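Local atomic coordinates of hypothetical protein PH0435 (Pyrococcus horikoshii, PDB entry 2YV4), a protein that is uncharacterised but, as a Sua5 homologue, probably takes part in making threonylcarbamoyl-AMP for tRNA modification, this chain being its C-terminal Sua5 domain. Residues G18-L23 and E40-D45; G35-E40 and F62-Y67. One frame throughout, in Å; residues are numbered along the deposited sequence.

Contact 1: residues G18-L23 and E40-D45; sequences GKITEL and ESYNAD
Ile-20, on helix 13-29, lies over one face of the Tyr-42 ring, which rises from the loop between strands 34-38 and 46-49. The CB of Ile-20 sits 4.1 Å from the centroid of the Tyr-42 ring and 14° off its normal, a CH-pi contact from above the face. Both branches of the isoleucine share the ring: CG2 reaches back to CG and CD2, while CD1, at the end of the other branch, meets CE2 of Tyr-42 at 3.7 Å. With CG1 beside the backbone N and anti to the carbonyl carbon (chi1 -67°), CG2 takes the place anti to N, and the two branches spread along the ring's CD2-CE2 side. Glu-40 CG lies 3.2 Å above the opposite face, toward the rim, leaving the ring between two aliphatic groups.

The Thr-21 side chain crosses that of Tyr-42 at about a right angle and brings OG1, oblique to the ring, to 3.5 Å from Tyr-42 CD1; the polar partner of that hydroxyl is the backbone carbonyl of Lys-17, one helical turn earlier. No direct hydrogen bond joins the two segments. Instead a water donates both ways, to Thr-21 O at 2.9 Å and to Tyr-42 O at 2.7 Å, tying helix backbone to loop backbone. Tyr-42 stands at the second position of a type I' turn, Ser-41 to Ala-44, closed by Ala-44 N to Ser-41 O at 3.0 Å.

A leucine in place of Tyr-42 would probably leave Ile-20 without its flat partner and deprive Glu-79 of the phenol hydroxyl it bonds. The contact is thus apolar across the ring faces and polar at its ends: the phenol oxygen is held by Glu-79 and Lys-17, whose nearby charges would probably polarise it, and the backbone carbonyl is satisfied by water.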
loop_
_atom_site.group_PDB
_atom_site.type_symbol
_atom_site.label_atom_id
_atom_site.label_comp_id
_atom_site.label_asym_id
_atom_site.label_seq_id
_atom_site.Cartn_x
_atom_site.Cartn_y
_atom_site.Cartn_z
ATOM N N GLY A 18 -0.334 2.239 12.367
ATOM C CA GLY A 18 -0.598 3.592 12.823
ATOM C C GLY A 18 -0.234 4.639 11.778
ATOM O O GLY A 18 -0.951 5.626 11.587
ATOM N N LYS A 19 0.883 4.425 11.090
ATOM C CA LYS A 19 1.329 5.362 10.067
ATOM C C LYS A 19 0.358 5.389 8.886
ATOM O O LYS A 19 -0.017 6.463 8.407
ATOM C CB LYS A 19 2.740 4.990 9.600
ATOM C CG LYS A 19 3.293 5.859 8.465
ATOM C CD LYS A 19 3.391 7.338 8.841
ATOM C CE LYS A 19 4.375 7.582 9.974
ATOM N NZ LYS A 19 4.539 9.042 10.237
ATOM N N ILE A 20 -0.061 4.215 8.417
ATOM C CA ILE A 20 -0.999 4.164 7.298
ATOM C C ILE A 20 -2.308 4.873 7.657
ATOM O O ILE A 20 -2.828 5.668 6.871
ATOM C CB ILE A 20 -1.305 2.704 6.876
ATOM C CG1 ILE A 20 -0.042 2.073 6.285
ATOM C CG2 ILE A 20 -2.437 2.679 5.845
ATOM C CD1 ILE A 20 -0.195 0.630 5.878
ATOM N N THR A 21 -2.834 4.588 8.844
ATOM C CA THR A 21 -4.074 5.217 9.295
ATOM C C THR A 21 -3.932 6.735 9.197
ATOM O O THR A 21 -4.831 7.427 8.711
ATOM C CB THR A 21 -4.381 4.846 10.753
ATOM O OG1 THR A 21 -4.420 3.420 10.876
ATOM C CG2 THR A 21 -5.726 5.433 11.187
ATOM N N GLU A 22 -2.782 7.232 9.649
ATOM C CA GLU A 22 -2.472 8.656 9.637
ATOM C C GLU A 22 -2.435 9.220 8.219
ATOM O O GLU A 22 -3.060 10.242 7.938
ATOM C CB GLU A 22 -1.118 8.898 10.317
ATOM C CG GLU A 22 -0.668 10.353 10.350
ATOM C CD GLU A 22 0.804 10.503 10.719
ATOM O OE1 GLU A 22 1.266 11.650 10.899
ATOM O OE2 GLU A 22 1.504 9.474 10.824
ATOM N N LEU A 23 -1.703 8.553 7.330
ATOM C CA LEU A 23 -1.582 8.995 5.945
ATOM C C LEU A 23 -2.917 9.036 5.199
ATOM O O LEU A 23 -3.181 9.973 4.444
ATOM C CB LEU A 23 -0.597 8.100 5.180
ATOM C CG LEU A 23 0.895 8.316 5.448
ATOM C CD1 LEU A 23 1.705 7.253 4.719
ATOM C CD2 LEU A 23 1.309 9.713 4.986
ATOM N N GLU A 40 -5.404 -4.624 5.882
ATOM C CA GLU A 40 -6.705 -4.022 6.184
ATOM C C GLU A 40 -6.809 -2.654 5.504
ATOM O O GLU A 40 -5.810 -2.111 5.043
ATOM C CB GLU A 40 -6.925 -3.894 7.694
ATOM C CG GLU A 40 -5.874 -3.097 8.433
ATOM C CD GLU A 40 -6.158 -3.031 9.919
ATOM O OE1 GLU A 40 -7.212 -2.479 10.295
ATOM O OE2 GLU A 40 -5.335 -3.536 10.712
ATOM N N SER A 41 -8.015 -2.098 5.454
ATOM C CA SER A 41 -8.249 -0.828 4.774
ATOM C C SER A 41 -7.772 0.442 5.448
ATOM O O SER A 41 -7.380 1.386 4.765
ATOM C CB SER A 41 -9.737 -0.661 4.482
ATOM O OG SER A 41 -10.424 -0.261 5.656
ATOM N N TYR A 42 -7.819 0.483 6.777
ATOM C CA TYR A 42 -7.423 1.686 7.504
ATOM C C TYR A 42 -8.357 2.796 7.034
ATOM O O TYR A 42 -8.016 3.981 7.060
ATOM C CB TYR A 42 -5.973 2.048 7.195
ATOM C CG TYR A 42 -5.008 0.930 7.499
ATOM C CD1 TYR A 42 -4.722 0.566 8.815
ATOM C CD2 TYR A 42 -4.402 0.215 6.469
ATOM C CE1 TYR A 42 -3.849 -0.494 9.097
ATOM C CE2 TYR A 42 -3.535 -0.838 6.734
ATOM C CZ TYR A 42 -3.263 -1.189 8.046
ATOM O OH TYR A 42 -2.426 -2.251 8.296
ATOM N N ASN A 43 -9.539 2.380 6.589
ATOM C CA ASN A 43 -10.574 3.282 6.098
ATOM C C ASN A 43 -10.234 4.073 4.840
ATOM O O ASN A 43 -10.709 5.199 4.662
ATOM C CB ASN A 43 -11.000 4.251 7.195
ATOM C CG ASN A 43 -12.445 4.079 7.569
ATOM O OD1 ASN A 43 -13.333 4.217 6.727
ATOM N ND2 ASN A 43 -12.698 3.759 8.835
ATOM N N ALA A 44 -9.411 3.495 3.973
ATOM C CA ALA A 44 -9.072 4.169 2.729
ATOM C C ALA A 44 -10.333 4.135 1.867
ATOM O O ALA A 44 -11.339 3.547 2.265
ATOM C CB ALA A 44 -7.938 3.445 2.030
ATOM N N ASP A 45 -10.287 4.767 0.698
ATOM C CA ASP A 45 -11.438 4.774 -0.208
ATOM C C ASP A 45 -11.530 3.445 -0.953
ATOM O O ASP A 45 -12.602 3.054 -1.413
ATOM C CB ASP A 45 -11.311 5.894 -1.243
ATOM C CG ASP A 45 -11.321 7.266 -0.620
ATOM O OD1 ASP A 45 -12.298 7.589 0.090
ATOM O OD2 ASP A 45 -10.356 8.019 -0.841
HETATM O O HOH W 1 -7.522 6.371 8.237
#

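Contact 2: residues G35-E40 and F62-Y67; sequences GVIGSE and FKALRY
The backbones of strand 34-38 and helix 54-70 come nearest at Ile-37 and Ala-64, whose CA atoms are 6.8 Å apart, and no hydrogen bond crosses between the two segments. A small residue on the helix permits this spacing, for Ile-37 and Ala-64 direct their CB atoms at each other. The CD1 of Ile-37 comes to 3.5 Å from Ala-64 CB, and its CG2 touches the same methyl at 3.8 Å, so that the alanine methyl packs against both branches of the isoleucine. Because CG1 is anti to the carbonyl carbon (chi1 -60°) and the chain then runs extended (chi2 179°), CD1 projects far enough to meet Leu-65 as well. The leucine side chain crosses that of Ile-37 at about a right angle, with its CD2 3.8 Å from Ile-37 CD1. Ile-37 and Leu-65 both touch Val-76 of the adjacent strand 75-81, while Ala-64 also meets Phe-48 of strand 46-49. The helix therefore packs across several strands. Apolar residues of a helix set against branched residues of a parallel sheet are characteristic of an alpha/beta fold with Rossmann-like layering, here a five-stranded parallel sheet of strand order 3-2-4-1-5.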
loop_
_atom_site.group_PDB
_atom_site.type_symbol
_atom_site.label_atom_id
_atom_site.label_comp_id
_atom_site.label_asym_id
_atom_site.label_seq_id
_atom_site.Cartn_x
_atom_site.Cartn_y
_atom_site.Cartn_z
ATOM N N GLY A 35 -6.088 4.539 -1.895
ATOM C CA GLY A 35 -6.284 3.104 -1.836
ATOM C C GLY A 35 -5.178 2.463 -1.025
ATOM O O GLY A 35 -4.050 2.954 -0.986
ATOM N N VAL A 36 -5.506 1.376 -0.347
ATOM C CA VAL A 36 -4.522 0.671 0.443
ATOM C C VAL A 36 -4.427 -0.770 -0.020
ATOM O O VAL A 36 -5.441 -1.438 -0.228
ATOM C CB VAL A 36 -4.886 0.671 1.943
ATOM C CG1 VAL A 36 -4.063 -0.400 2.684
ATOM C CG2 VAL A 36 -4.625 2.049 2.541
ATOM N N ILE A 37 -3.201 -1.229 -0.215
ATOM C CA ILE A 37 -2.960 -2.616 -0.571
ATOM C C ILE A 37 -2.235 -3.094 0.682
ATOM O O ILE A 37 -1.067 -2.764 0.895
ATOM C CB ILE A 37 -2.027 -2.764 -1.789
ATOM C CG1 ILE A 37 -2.640 -2.073 -3.010
ATOM C CG2 ILE A 37 -1.813 -4.242 -2.094
ATOM C CD1 ILE A 37 -1.763 -2.159 -4.256
ATOM N N GLY A 38 -2.942 -3.836 1.532
ATOM C CA GLY A 38 -2.333 -4.306 2.762
ATOM C C GLY A 38 -3.140 -5.378 3.465
ATOM O O GLY A 38 -3.833 -6.163 2.817
ATOM N N SER A 39 -3.054 -5.408 4.793
ATOM C CA SER A 39 -3.765 -6.401 5.595
ATOM C C SER A 39 -5.169 -5.930 5.988
ATOM O O SER A 39 -6.011 -6.738 6.391
ATOM C CB SER A 39 -2.954 -6.736 6.850
ATOM O OG SER A 39 -2.709 -5.573 7.622
ATOM N N GLU A 40 -5.404 -4.624 5.882
ATOM C CA GLU A 40 -6.705 -4.022 6.184
ATOM C C GLU A 40 -6.809 -2.654 5.504
ATOM O O GLU A 40 -5.810 -2.111 5.043
ATOM C CB GLU A 40 -6.925 -3.894 7.694
ATOM C CG GLU A 40 -5.874 -3.097 8.433
ATOM C CD GLU A 40 -6.158 -3.031 9.919
ATOM O OE1 GLU A 40 -7.212 -2.479 10.295
ATOM O OE2 GLU A 40 -5.335 -3.536 10.712
ATOM N N PHE A 62 0.648 -6.648 -8.494
ATOM C CA PHE A 62 0.274 -6.024 -9.760
ATOM C C PHE A 62 -1.224 -6.123 -10.047
ATOM O O PHE A 62 -1.815 -5.223 -10.651
ATOM C CB PHE A 62 1.106 -6.625 -10.901
ATOM C CG PHE A 62 2.482 -6.019 -11.026
ATOM C CD1 PHE A 62 3.190 -5.626 -9.892
ATOM C CD2 PHE A 62 3.071 -5.844 -12.276
ATOM C CE1 PHE A 62 4.464 -5.066 -9.998
ATOM C CE2 PHE A 62 4.345 -5.286 -12.395
ATOM C CZ PHE A 62 5.044 -4.896 -11.251
ATOM N N LYS A 63 -1.844 -7.211 -9.613
ATOM C CA LYS A 63 -3.278 -7.363 -9.801
ATOM C C LYS A 63 -3.951 -6.284 -8.949
ATOM O O LYS A 63 -4.938 -5.672 -9.359
ATOM C CB LYS A 63 -3.730 -8.755 -9.347
ATOM C CG LYS A 63 -5.235 -8.967 -9.392
ATOM C CD LYS A 63 -5.597 -10.427 -9.153
ATOM C CE LYS A 63 -7.104 -10.618 -9.176
ATOM N NZ LYS A 63 -7.703 -10.103 -10.440
ATOM N N ALA A 64 -3.393 -6.048 -7.765
ATOM C CA ALA A 64 -3.926 -5.040 -6.846
ATOM C C ALA A 64 -3.793 -3.644 -7.442
ATOM O O ALA A 64 -4.733 -2.843 -7.405
ATOM C CB ALA A 64 -3.191 -5.111 -5.517
ATOM N N LEU A 65 -2.620 -3.349 -7.987
ATOM C CA LEU A 65 -2.375 -2.043 -8.591
ATOM C C LEU A 65 -3.295 -1.794 -9.793
ATOM O O LEU A 65 -3.735 -0.668 -10.025
ATOM C CB LEU A 65 -0.906 -1.928 -9.004
ATOM C CG LEU A 65 0.093 -1.864 -7.838
ATOM C CD1 LEU A 65 1.510 -2.103 -8.334
ATOM C CD2 LEU A 65 -0.028 -0.511 -7.151
ATOM N N ARG A 66 -3.593 -2.838 -10.559
ATOM C CA ARG A 66 -4.479 -2.661 -11.707
ATOM C C ARG A 66 -5.869 -2.313 -11.188
ATOM O O ARG A 66 -6.579 -1.499 -11.779
ATOM C CB ARG A 66 -4.532 -3.930 -12.565
ATOM C CG ARG A 66 -3.202 -4.277 -13.209
ATOM C CD ARG A 66 -3.343 -5.380 -14.245
ATOM N NE ARG A 66 -2.048 -5.965 -14.579
ATOM C CZ ARG A 66 -1.479 -6.956 -13.897
ATOM N NH1 ARG A 66 -2.097 -7.478 -12.848
ATOM N NH2 ARG A 66 -0.287 -7.419 -14.256
ATOM N N TYR A 67 -6.247 -2.936 -10.077
ATOM C CA TYR A 67 -7.544 -2.675 -9.461
ATOM C C TYR A 67 -7.612 -1.203 -9.063
ATOM O O TYR A 67 -8.611 -0.523 -9.310
ATOM C CB TYR A 67 -7.727 -3.538 -8.210
ATOM C CG TYR A 67 -9.006 -3.249 -7.465
ATOM C CD1 TYR A 67 -10.215 -3.813 -7.875
ATOM C CD2 TYR A 67 -9.022 -2.352 -6.395
ATOM C CE1 TYR A 67 -11.408 -3.487 -7.248
ATOM C CE2 TYR A 67 -10.208 -2.017 -5.761
ATOM C CZ TYR A 67 -11.400 -2.583 -6.192
ATOM O OH TYR A 67 -12.587 -2.219 -5.595
#

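Both contacts are buried and lie on opposite sides of strand 34-38: Val-36 meets Ile-20 and Tyr-42 of contact 1, whereas the next residue, Ile-37, supplies the strand's part of contact 2. Their centres are about 13 Å apart, and their segments alternate along the chain, with Glu-40 common to both. Contact 2, centred about 6 Å from the middle of the chain, is wholly aliphatic and joins helix to sheet. Contact 1, about 9 Å out, joins a helix to the loop leaving that strand and adds an aromatic ring, a bridging water and charged neighbours. Polar chemistry thus enters at the strand's C-terminal end, while the sheet's other face is held by hydrocarbon alone in contact 2.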